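Local coordinates for protein molybdopterin biosynthesis enzyme, MoaB (Thermus thermophilus, PDB 3MCH) that probably takes part in molybdenum cofactor biosynthesis, acting on molybdopterin through a MogA/MoaB-type domain, at residues M1-D11 with P34-D45; T21-L30 with P129-E140. All blocks are in the same frame, centred on the assembly; numbering follows the deposited sequence.

Contact 1 (M1-D11 with P34-D45); sequences MFRVGILTVSD and PFEVAAYELVPD
The carbonyl oxygen of Val4 is held by two successive amides of strand 35-43. Ala38 N donates to Val4 O at 2.8 Å, in the carbonyl plane, while Ala39 N reaches the same Val4 O only weakly, at 3.4 Å. This is a beta bulge: one extra residue is taken up on strand 35-43 at Ala38, whose small side chain is probably easy to place at the kink, and regular parallel bonding resumes where Ile6 N donates to Ala39 O. The two strands belong to one beta-alpha-beta unit, strand 35-43 being outermost in the sheet within this chain.

Val43 turns CG1 between its backbone N and carbonyl carbon (chi1 71°), which brings Val43 CG1 to 3.6 Å from Val9 CG2 and 3.7 Å from Leu7 CD1. On the other face Thr8 and Leu42 run side by side, Thr8 CB being 3.7 Å from Leu42 CD2. Thr8 OG1 meets the edge of the Tyr40 ring in its plane, and Thr8 OG1 and Tyr40 OH both hydrogen-bond Asp20.

Past the strands, Asp45 N donates to Asp11 OD1 at 2.6 Å, from above the carboxylate plane. Arg77 forms a salt bridge with Asp11 OD2, so both carboxylate oxygens have a partner, which probably fixes the group's rotation.

Contact 2 (T21-L30 with P129-E140); sequences TTHLAIREVL and PGSPKGARESLE
Leu139 lies across the side chains of helix 21-30, meeting both Ile26 and Leu30 at about a right angle. With CG anti to the backbone N (chi1 -175°), its CD2 branch reaches into the opposing helix, so that Leu139 CD2 sits 3.7 Å from Ile26 CD1 and also touches Val29 and Leu30. Val29 meets Leu139 obliquely; its two methyls are spread so that CG1 rests 3.7 Å from Leu139 CG while CG2 faces the aliphatic chain of Arg136. Next to this group Ile26 CD1 presses tightly on Ala135 CB, at 3.4 Å, and the small alanine methyl suits so close an approach.

Thr22 uses both its branches: OG1 donates to Gly130 O at 2.8 Å, from a position tilted off the carbonyl plane, and CG2 lies 3.5 Å from Ala135 CB. Were Thr22 replaced by an alanine, Gly130 O would probably lose this donor and a gap would be likely to open beside the Ala135 methyl. Just beyond, Ser131 is the N-cap of helix 132-142, its OG accepting from Gly134 N.

At the outer side the Arg136 guanidinium has Pro132 O over its centre on one face. A water at its edge accepts from Arg136 NE at 3.0 Å and donates to Ala25 O and Glu28 OE1, linking the helices.

The segments run nearly parallel, axes 8.5 Å apart and crossing at -24°. On the sheet side, Ile26, Leu30 and Leu139 pack on Leu67 of strand 65-69, Ile26 and Leu139 also reach Leu128 of strand 123-128, and Ile26 touches Ile6 of strand 2-9.

Along the chain the segments alternate: strand 2-9, helix 21-30, strand 35-43 and, much later, helix 132-142. The first three form a beta-alpha-beta unit, so contact 1 joins its two strands while contact 2 sets its connecting helix against helix 132-142, which comes about a hundred residues later in the chain. The centres lie about 12 Å apart, and the contacts touch directly: Ile6 CD1 is 3.3 Å from Ile26 CG2, the rings of Tyr40 and His23 stack, and Phe35 meets Leu30. Helix 21-30 is therefore common ground, packing on one face of the mixed sheet and against helix 132-142, which ties early and late parts of the alpha/beta fold into one layered core.

Contact 1 (M1-D11 with P34-D45)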
loop_
_atom_site.group_PDB
_atom_site.type_symbol
_atom_site.label_atom_id
_atom_site.label_comp_id
_atom_site.label_asym_id
_atom_site.label_seq_id
_atom_site.Cartn_x
_atom_site.Cartn_y
_atom_site.Cartn_z
ATOM N N MET B 1 -5.112 -22.913 16.727
ATOM C CA MET B 1 -5.791 -22.098 17.779
ATOM C C MET B 1 -4.892 -20.936 18.192
ATOM O O MET B 1 -3.789 -21.137 18.707
ATOM C CB MET B 1 -6.115 -22.980 18.987
ATOM C CG MET B 1 -6.935 -22.287 20.061
ATOM S SD MET B 1 -8.425 -21.532 19.391
ATOM C CE MET B 1 -9.373 -22.995 18.938
ATOM N N PHE B 2 -5.373 -19.716 17.974
ATOM C CA PHE B 2 -4.594 -18.523 18.291
ATOM C C PHE B 2 -5.282 -17.620 19.309
ATOM O O PHE B 2 -6.483 -17.379 19.228
ATOM C CB PHE B 2 -4.332 -17.747 17.002
ATOM C CG PHE B 2 -3.693 -18.574 15.931
ATOM C CD1 PHE B 2 -2.357 -18.947 16.027
ATOM C CD2 PHE B 2 -4.440 -19.020 14.842
ATOM C CE1 PHE B 2 -1.771 -19.754 15.057
ATOM C CE2 PHE B 2 -3.861 -19.831 13.862
ATOM C CZ PHE B 2 -2.526 -20.196 13.972
ATOM N N ARG B 3 -4.505 -17.126 20.268
ATOM C CA ARG B 3 -5.025 -16.248 21.310
ATOM C C ARG B 3 -5.150 -14.839 20.763
ATOM O O ARG B 3 -4.184 -14.269 20.258
ATOM C CB ARG B 3 -4.096 -16.279 22.520
ATOM C CG ARG B 3 -3.995 -17.667 23.130
ATOM C CD ARG B 3 -2.866 -17.755 24.130
ATOM N NE ARG B 3 -3.076 -16.877 25.273
ATOM C CZ ARG B 3 -2.149 -16.062 25.764
ATOM N NH1 ARG B 3 -0.943 -16.008 25.206
ATOM N NH2 ARG B 3 -2.423 -15.306 26.813
ATOM N N VAL B 4 -6.350 -14.282 20.884
ATOM C CA VAL B 4 -6.654 -12.958 20.364
ATOM C C VAL B 4 -7.003 -11.939 21.437
ATOM O O VAL B 4 -7.681 -12.252 22.409
ATOM C CB VAL B 4 -7.853 -13.029 19.390
ATOM C CG1 VAL B 4 -8.139 -11.657 18.776
ATOM C CG2 VAL B 4 -7.575 -14.052 18.312
ATOM N N GLY B 5 -6.532 -10.715 21.232
ATOM C CA GLY B 5 -6.844 -9.625 22.134
ATOM C C GLY B 5 -7.608 -8.593 21.319
ATOM O O GLY B 5 -7.230 -8.297 20.186
ATOM N N ILE B 6 -8.694 -8.065 21.871
ATOM C CA ILE B 6 -9.485 -7.055 21.173
ATOM C C ILE B 6 -9.331 -5.748 21.943
ATOM O O ILE B 6 -9.674 -5.672 23.120
ATOM C CB ILE B 6 -10.985 -7.464 21.105
ATOM C CG1 ILE B 6 -11.129 -8.772 20.320
ATOM C CG2 ILE B 6 -11.808 -6.361 20.434
ATOM C CD1 ILE B 6 -10.588 -8.799 18.864
ATOM N N LEU B 7 -8.795 -4.729 21.278
ATOM C CA LEU B 7 -8.584 -3.431 21.909
ATOM C C LEU B 7 -9.453 -2.355 21.278
ATOM O O LEU B 7 -9.253 -1.987 20.123
ATOM C CB LEU B 7 -7.114 -3.022 21.792
ATOM C CG LEU B 7 -6.737 -1.681 22.432
ATOM C CD1 LEU B 7 -7.018 -1.735 23.927
ATOM C CD2 LEU B 7 -5.269 -1.386 22.175
ATOM N N THR B 8 -10.417 -1.847 22.040
ATOM C CA THR B 8 -11.304 -0.805 21.541
ATOM C C THR B 8 -10.741 0.567 21.902
ATOM O O THR B 8 -10.683 0.946 23.074
ATOM C CB THR B 8 -12.726 -0.968 22.113
ATOM O OG1 THR B 8 -13.287 -2.195 21.627
ATOM C CG2 THR B 8 -13.623 0.190 21.677
ATOM N N VAL B 9 -10.319 1.296 20.874
ATOM C CA VAL B 9 -9.730 2.618 21.033
ATOM C C VAL B 9 -10.672 3.801 20.842
ATOM O O VAL B 9 -11.147 4.050 19.732
ATOM C CB VAL B 9 -8.598 2.840 19.995
ATOM C CG1 VAL B 9 -7.933 4.193 20.225
ATOM C CG2 VAL B 9 -7.575 1.718 20.088
ATOM N N SER B 10 -10.935 4.521 21.932
ATOM C CA SER B 10 -11.801 5.699 21.916
ATOM C C SER B 10 -11.806 6.323 23.307
ATOM O O SER B 10 -11.598 5.633 24.302
ATOM C CB SER B 10 -13.179 5.299 21.390
ATOM O OG SER B 10 -14.095 6.373 21.569
ATOM N N ASP B 11 -12.057 7.628 23.371
ATOM C CA ASP B 11 -12.113 8.324 24.650
ATOM C C ASP B 11 -13.562 8.137 25.096
ATOM O O ASP B 11 -13.863 8.161 26.290
ATOM C CB ASP B 11 -11.792 9.818 24.518
ATOM C CG ASP B 11 -10.370 10.079 24.069
ATOM O OD1 ASP B 11 -9.442 9.436 24.602
ATOM O OD2 ASP B 11 -10.179 10.943 23.189
ATOM N N PRO B 34 -10.182 -20.889 14.382
ATOM C CA PRO B 34 -9.103 -21.239 15.310
ATOM C C PRO B 34 -8.692 -20.035 16.140
ATOM O O PRO B 34 -7.515 -19.669 16.190
ATOM C CB PRO B 34 -7.994 -21.707 14.376
ATOM C CG PRO B 34 -8.165 -20.802 13.201
ATOM C CD PRO B 34 -9.677 -20.826 12.998
ATOM N N PHE B 35 -9.678 -19.431 16.793
ATOM C CA PHE B 35 -9.453 -18.247 17.604
ATOM C C PHE B 35 -10.088 -18.351 18.980
ATOM O O PHE B 35 -11.174 -18.909 19.139
ATOM C CB PHE B 35 -10.051 -17.017 16.912
ATOM C CG PHE B 35 -9.574 -16.819 15.506
ATOM C CD1 PHE B 35 -8.272 -16.396 15.250
ATOM C CD2 PHE B 35 -10.422 -17.076 14.430
ATOM C CE1 PHE B 35 -7.818 -16.229 13.940
ATOM C CE2 PHE B 35 -9.977 -16.913 13.115
ATOM C CZ PHE B 35 -8.674 -16.489 12.871
ATOM N N GLU B 36 -9.399 -17.807 19.972
ATOM C CA GLU B 36 -9.921 -17.763 21.326
ATOM C C GLU B 36 -9.573 -16.378 21.856
ATOM O O GLU B 36 -8.400 -15.988 21.903
ATOM C CB GLU B 36 -9.329 -18.881 22.197
ATOM C CG GLU B 36 -7.821 -18.982 22.226
ATOM C CD GLU B 36 -7.345 -20.241 22.936
ATOM O OE1 GLU B 36 -8.201 -21.062 23.339
ATOM O OE2 GLU B 36 -6.115 -20.412 23.089
ATOM N N VAL B 37 -10.607 -15.617 22.204
ATOM C CA VAL B 37 -10.421 -14.264 22.708
ATOM C C VAL B 37 -9.950 -14.349 24.147
ATOM O O VAL B 37 -10.722 -14.698 25.049
ATOM C CB VAL B 37 -11.733 -13.456 22.617
ATOM C CG1 VAL B 37 -11.532 -12.054 23.183
ATOM C CG2 VAL B 37 -12.180 -13.373 21.157
ATOM N N ALA B 38 -8.675 -14.030 24.342
ATOM C CA ALA B 38 -8.039 -14.104 25.648
ATOM C C ALA B 38 -7.910 -12.761 26.350
ATOM O O ALA B 38 -7.456 -12.696 27.491
ATOM C CB ALA B 38 -6.668 -14.740 25.505
ATOM N N ALA B 39 -8.297 -11.689 25.672
ATOM C CA ALA B 39 -8.206 -10.369 26.278
ATOM C C ALA B 39 -9.092 -9.359 25.584
ATOM O O ALA B 39 -9.322 -9.444 24.379
ATOM C CB ALA B 39 -6.759 -9.884 26.252
ATOM N N TYR B 40 -9.590 -8.407 26.367
ATOM C CA TYR B 40 -10.426 -7.330 25.865
ATOM C C TYR B 40 -10.263 -6.122 26.778
ATOM O O TYR B 40 -10.457 -6.218 27.995
ATOM C CB TYR B 40 -11.901 -7.740 25.821
ATOM C CG TYR B 40 -12.839 -6.552 25.718
ATOM C CD1 TYR B 40 -12.756 -5.664 24.644
ATOM C CD2 TYR B 40 -13.780 -6.292 26.717
ATOM C CE1 TYR B 40 -13.586 -4.541 24.570
ATOM C CE2 TYR B 40 -14.612 -5.176 26.650
ATOM C CZ TYR B 40 -14.508 -4.306 25.576
ATOM O OH TYR B 40 -15.315 -3.191 25.517
ATOM N N GLU B 41 -9.896 -4.989 26.190
ATOM C CA GLU B 41 -9.716 -3.759 26.949
ATOM C C GLU B 41 -10.168 -2.544 26.150
ATOM O O GLU B 41 -10.226 -2.572 24.915
ATOM C CB GLU B 41 -8.239 -3.576 27.345
ATOM C CG GLU B 41 -7.774 -4.385 28.561
ATOM C CD GLU B 41 -6.302 -4.141 28.904
ATOM O OE1 GLU B 41 -5.893 -2.962 28.978
ATOM O OE2 GLU B 41 -5.551 -5.123 29.108
ATOM N N LEU B 42 -10.513 -1.485 26.874
ATOM C CA LEU B 42 -10.910 -0.214 26.279
ATOM C C LEU B 42 -9.716 0.678 26.570
ATOM O O LEU B 42 -9.114 0.572 27.640
ATOM C CB LEU B 42 -12.134 0.370 26.984
ATOM C CG LEU B 42 -13.482 -0.339 26.858
ATOM C CD1 LEU B 42 -14.425 0.173 27.938
ATOM C CD2 LEU B 42 -14.060 -0.095 25.482
ATOM N N VAL B 43 -9.365 1.547 25.632
ATOM C CA VAL B 43 -8.241 2.445 25.845
ATOM C C VAL B 43 -8.581 3.800 25.237
ATOM O O VAL B 43 -9.263 3.876 24.214
ATOM C CB VAL B 43 -6.947 1.879 25.205
ATOM C CG1 VAL B 43 -7.031 1.954 23.684
ATOM C CG2 VAL B 43 -5.736 2.638 25.715
ATOM N N PRO B 44 -8.133 4.894 25.877
ATOM C CA PRO B 44 -8.409 6.242 25.370
ATOM C C PRO B 44 -7.697 6.513 24.043
ATOM O O PRO B 44 -6.836 5.738 23.624
ATOM C CB PRO B 44 -7.880 7.146 26.486
ATOM C CG PRO B 44 -7.965 6.285 27.713
ATOM C CD PRO B 44 -7.491 4.957 27.200
ATOM N N ASP B 45 -8.066 7.612 23.392
ATOM C CA ASP B 45 -7.449 8.009 22.130
ATOM C C ASP B 45 -6.175 8.730 22.538
ATOM O O ASP B 45 -6.013 9.919 22.271
ATOM C CB ASP B 45 -8.340 9.000 21.377
ATOM C CG ASP B 45 -9.409 8.317 20.560
ATOM O OD1 ASP B 45 -9.051 7.522 19.667
ATOM O OD2 ASP B 45 -10.605 8.574 20.806
HETATM O O HOH W 1 -3.690 -20.903 21.784
#

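Contact 2 (T21-L30 with P129-E140)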
loop_
_atom_site.group_PDB
_atom_site.type_symbol
_atom_site.label_atom_id
_atom_site.label_comp_id
_atom_site.label_asym_id
_atom_site.label_seq_id
_atom_site.Cartn_x
_atom_site.Cartn_y
_atom_site.Cartn_z
ATOM N N THR B 21 -20.346 -2.392 21.192
ATOM C CA THR B 21 -20.904 -3.247 20.152
ATOM C C THR B 21 -19.913 -3.669 19.069
ATOM O O THR B 21 -20.142 -4.654 18.368
ATOM C CB THR B 21 -22.115 -2.586 19.469
ATOM O OG1 THR B 21 -21.756 -1.276 19.020
ATOM C CG2 THR B 21 -23.293 -2.497 20.441
ATOM N N THR B 22 -18.818 -2.930 18.922
ATOM C CA THR B 22 -17.825 -3.295 17.918
ATOM C C THR B 22 -17.094 -4.540 18.416
ATOM O O THR B 22 -16.842 -5.474 17.654
ATOM C CB THR B 22 -16.831 -2.155 17.684
ATOM O OG1 THR B 22 -17.552 -0.979 17.299
ATOM C CG2 THR B 22 -15.849 -2.523 16.568
ATOM N N HIS B 23 -16.761 -4.539 19.703
ATOM C CA HIS B 23 -16.108 -5.676 20.347
ATOM C C HIS B 23 -16.935 -6.929 20.042
ATOM O O HIS B 23 -16.399 -7.967 19.653
ATOM C CB HIS B 23 -16.058 -5.435 21.862
ATOM C CG HIS B 23 -15.739 -6.655 22.669
ATOM N ND1 HIS B 23 -16.258 -6.866 23.928
ATOM C CD2 HIS B 23 -14.945 -7.721 22.407
ATOM C CE1 HIS B 23 -15.798 -8.008 24.408
ATOM N NE2 HIS B 23 -15.000 -8.547 23.505
ATOM N N LEU B 24 -18.251 -6.821 20.212
ATOM C CA LEU B 24 -19.144 -7.948 19.958
ATOM C C LEU B 24 -19.174 -8.384 18.498
ATOM O O LEU B 24 -19.259 -9.575 18.206
ATOM C CB LEU B 24 -20.563 -7.611 20.414
ATOM C CG LEU B 24 -20.741 -7.381 21.916
ATOM C CD1 LEU B 24 -22.194 -7.055 22.199
ATOM C CD2 LEU B 24 -20.316 -8.618 22.692
ATOM N N ALA B 25 -19.114 -7.424 17.582
ATOM C CA ALA B 25 -19.132 -7.742 16.156
ATOM C C ALA B 25 -17.877 -8.532 15.794
ATOM O O ALA B 25 -17.930 -9.478 15.007
ATOM C CB ALA B 25 -19.200 -6.465 15.332
ATOM N N ILE B 26 -16.750 -8.130 16.371
ATOM C CA ILE B 26 -15.485 -8.801 16.116
ATOM C C ILE B 26 -15.532 -10.250 16.602
ATOM O O ILE B 26 -15.147 -11.167 15.880
ATOM C CB ILE B 26 -14.317 -8.042 16.782
ATOM C CG1 ILE B 26 -14.152 -6.682 16.087
ATOM C CG2 ILE B 26 -13.039 -8.873 16.705
ATOM C CD1 ILE B 26 -13.965 -6.690 14.552
ATOM N N ARG B 27 -16.016 -10.465 17.821
ATOM C CA ARG B 27 -16.113 -11.825 18.343
ATOM C C ARG B 27 -16.935 -12.730 17.415
ATOM O O ARG B 27 -16.601 -13.901 17.214
ATOM C CB ARG B 27 -16.761 -11.819 19.727
ATOM C CG ARG B 27 -15.829 -11.487 20.878
ATOM C CD ARG B 27 -16.598 -11.565 22.191
ATOM N NE ARG B 27 -15.772 -11.304 23.368
ATOM C CZ ARG B 27 -15.077 -12.225 24.030
ATOM N NH1 ARG B 27 -15.091 -13.492 23.639
ATOM N NH2 ARG B 27 -14.377 -11.875 25.101
ATOM N N GLU B 28 -18.013 -12.186 16.858
ATOM C CA GLU B 28 -18.883 -12.950 15.968
ATOM C C GLU B 28 -18.156 -13.432 14.717
ATOM O O GLU B 28 -18.338 -14.568 14.281
ATOM C CB GLU B 28 -20.090 -12.104 15.560
ATOM C CG GLU B 28 -20.849 -11.513 16.736
ATOM C CD GLU B 28 -22.089 -10.746 16.313
ATOM O OE1 GLU B 28 -21.993 -9.908 15.388
ATOM O OE2 GLU B 28 -23.158 -10.973 16.918
ATOM N N VAL B 29 -17.340 -12.564 14.133
ATOM C CA VAL B 29 -16.602 -12.934 12.934
ATOM C C VAL B 29 -15.652 -14.091 13.217
ATOM O O VAL B 29 -15.515 -15.010 12.406
ATOM C CB VAL B 29 -15.776 -11.744 12.394
ATOM C CG1 VAL B 29 -14.941 -12.191 11.195
ATOM C CG2 VAL B 29 -16.703 -10.605 11.997
ATOM N N LEU B 30 -15.007 -14.043 14.376
ATOM C CA LEU B 30 -14.039 -15.061 14.773
ATOM C C LEU B 30 -14.664 -16.385 15.199
ATOM O O LEU B 30 -14.043 -17.443 15.064
ATOM C CB LEU B 30 -13.171 -14.520 15.909
ATOM C CG LEU B 30 -12.406 -13.231 15.604
ATOM C CD1 LEU B 30 -11.730 -12.728 16.875
ATOM C CD2 LEU B 30 -11.379 -13.498 14.508
ATOM N N PRO B 129 -11.459 -0.643 11.607
ATOM C CA PRO B 129 -12.208 0.609 11.764
ATOM C C PRO B 129 -13.007 0.538 13.069
ATOM O O PRO B 129 -13.141 -0.539 13.655
ATOM C CB PRO B 129 -13.109 0.626 10.532
ATOM C CG PRO B 129 -12.294 -0.099 9.519
ATOM C CD PRO B 129 -11.760 -1.266 10.308
ATOM N N GLY B 130 -13.562 1.668 13.496
ATOM C CA GLY B 130 -14.295 1.711 14.752
ATOM C C GLY B 130 -15.772 1.371 14.816
ATOM O O GLY B 130 -16.290 1.117 15.906
ATOM N N SER B 131 -16.468 1.365 13.685
ATOM C CA SER B 131 -17.895 1.041 13.711
ATOM C C SER B 131 -18.107 -0.467 13.641
ATOM O O SER B 131 -17.266 -1.198 13.118
ATOM C CB SER B 131 -18.624 1.709 12.544
ATOM O OG SER B 131 -18.321 1.080 11.312
ATOM N N PRO B 132 -19.232 -0.957 14.185
ATOM C CA PRO B 132 -19.509 -2.395 14.153
ATOM C C PRO B 132 -19.482 -2.925 12.722
ATOM O O PRO B 132 -18.865 -3.954 12.442
ATOM C CB PRO B 132 -20.897 -2.490 14.783
ATOM C CG PRO B 132 -20.895 -1.354 15.754
ATOM C CD PRO B 132 -20.268 -0.240 14.951
ATOM N N LYS B 133 -20.149 -2.214 11.818
ATOM C CA LYS B 133 -20.196 -2.617 10.416
ATOM C C LYS B 133 -18.807 -2.575 9.784
ATOM O O LYS B 133 -18.416 -3.500 9.076
ATOM C CB LYS B 133 -21.139 -1.704 9.626
ATOM C CG LYS B 133 -21.173 -2.014 8.134
ATOM C CD LYS B 133 -22.094 -1.067 7.374
ATOM C CE LYS B 133 -22.085 -1.388 5.884
ATOM N NZ LYS B 133 -23.035 -0.540 5.115
ATOM N N GLY B 134 -18.074 -1.496 10.047
ATOM C CA GLY B 134 -16.739 -1.342 9.495
ATOM C C GLY B 134 -15.767 -2.414 9.955
ATOM O O GLY B 134 -15.077 -3.032 9.139
ATOM N N ALA B 135 -15.698 -2.629 11.265
ATOM C CA ALA B 135 -14.811 -3.644 11.826
ATOM C C ALA B 135 -15.180 -5.012 11.269
ATOM O O ALA B 135 -14.314 -5.814 10.916
ATOM C CB ALA B 135 -14.926 -3.654 13.347
ATOM N N ARG B 136 -16.478 -5.273 11.176
ATOM C CA ARG B 136 -16.960 -6.550 10.671
ATOM C C ARG B 136 -16.521 -6.834 9.240
ATOM O O ARG B 136 -15.965 -7.897 8.949
ATOM C CB ARG B 136 -18.487 -6.602 10.752
ATOM C CG ARG B 136 -19.089 -7.939 10.363
ATOM C CD ARG B 136 -20.616 -7.876 10.367
ATOM N NE ARG B 136 -21.146 -7.340 11.621
ATOM C CZ ARG B 136 -21.895 -6.246 11.710
ATOM N NH1 ARG B 136 -22.209 -5.560 10.619
ATOM N NH2 ARG B 136 -22.333 -5.837 12.892
ATOM N N GLU B 137 -16.770 -5.886 8.344
ATOM C CA GLU B 137 -16.408 -6.073 6.947
ATOM C C GLU B 137 -14.902 -6.184 6.748
ATOM O O GLU B 137 -14.436 -7.009 5.965
ATOM C CB GLU B 137 -16.966 -4.933 6.092
ATOM C CG GLU B 137 -18.477 -4.826 6.134
ATOM C CD GLU B 137 -19.030 -4.001 4.989
ATOM O OE1 GLU B 137 -18.467 -2.925 4.700
ATOM O OE2 GLU B 137 -20.031 -4.433 4.381
ATOM N N SER B 138 -14.143 -5.356 7.458
ATOM C CA SER B 138 -12.693 -5.396 7.337
ATOM C C SER B 138 -12.132 -6.717 7.858
ATOM O O SER B 138 -11.206 -7.278 7.272
ATOM C CB SER B 138 -12.055 -4.231 8.103
ATOM O OG SER B 138 -12.424 -2.990 7.533
ATOM N N LEU B 139 -12.689 -7.221 8.955
ATOM C CA LEU B 139 -12.193 -8.469 9.518
ATOM C C LEU B 139 -12.598 -9.666 8.659
ATOM O O LEU B 139 -11.827 -10.611 8.500
ATOM C CB LEU B 139 -12.687 -8.641 10.965
ATOM C CG LEU B 139 -12.155 -9.855 11.736
ATOM C CD1 LEU B 139 -10.630 -9.839 11.792
ATOM C CD2 LEU B 139 -12.733 -9.843 13.149
ATOM N N GLU B 140 -13.800 -9.630 8.095
ATOM C CA GLU B 140 -14.245 -10.726 7.241
ATOM C C GLU B 140 -13.389 -10.794 5.986
ATOM O O GLU B 140 -13.192 -11.863 5.419
ATOM C CB GLU B 140 -15.716 -10.548 6.857
ATOM C CG GLU B 140 -16.664 -10.644 8.038
ATOM C CD GLU B 140 -18.118 -10.520 7.633
ATOM O OE1 GLU B 140 -18.438 -9.603 6.850
ATOM O OE2 GLU B 140 -18.941 -11.336 8.105
HETATM O O HOH W 2 -20.182 -9.529 13.377
#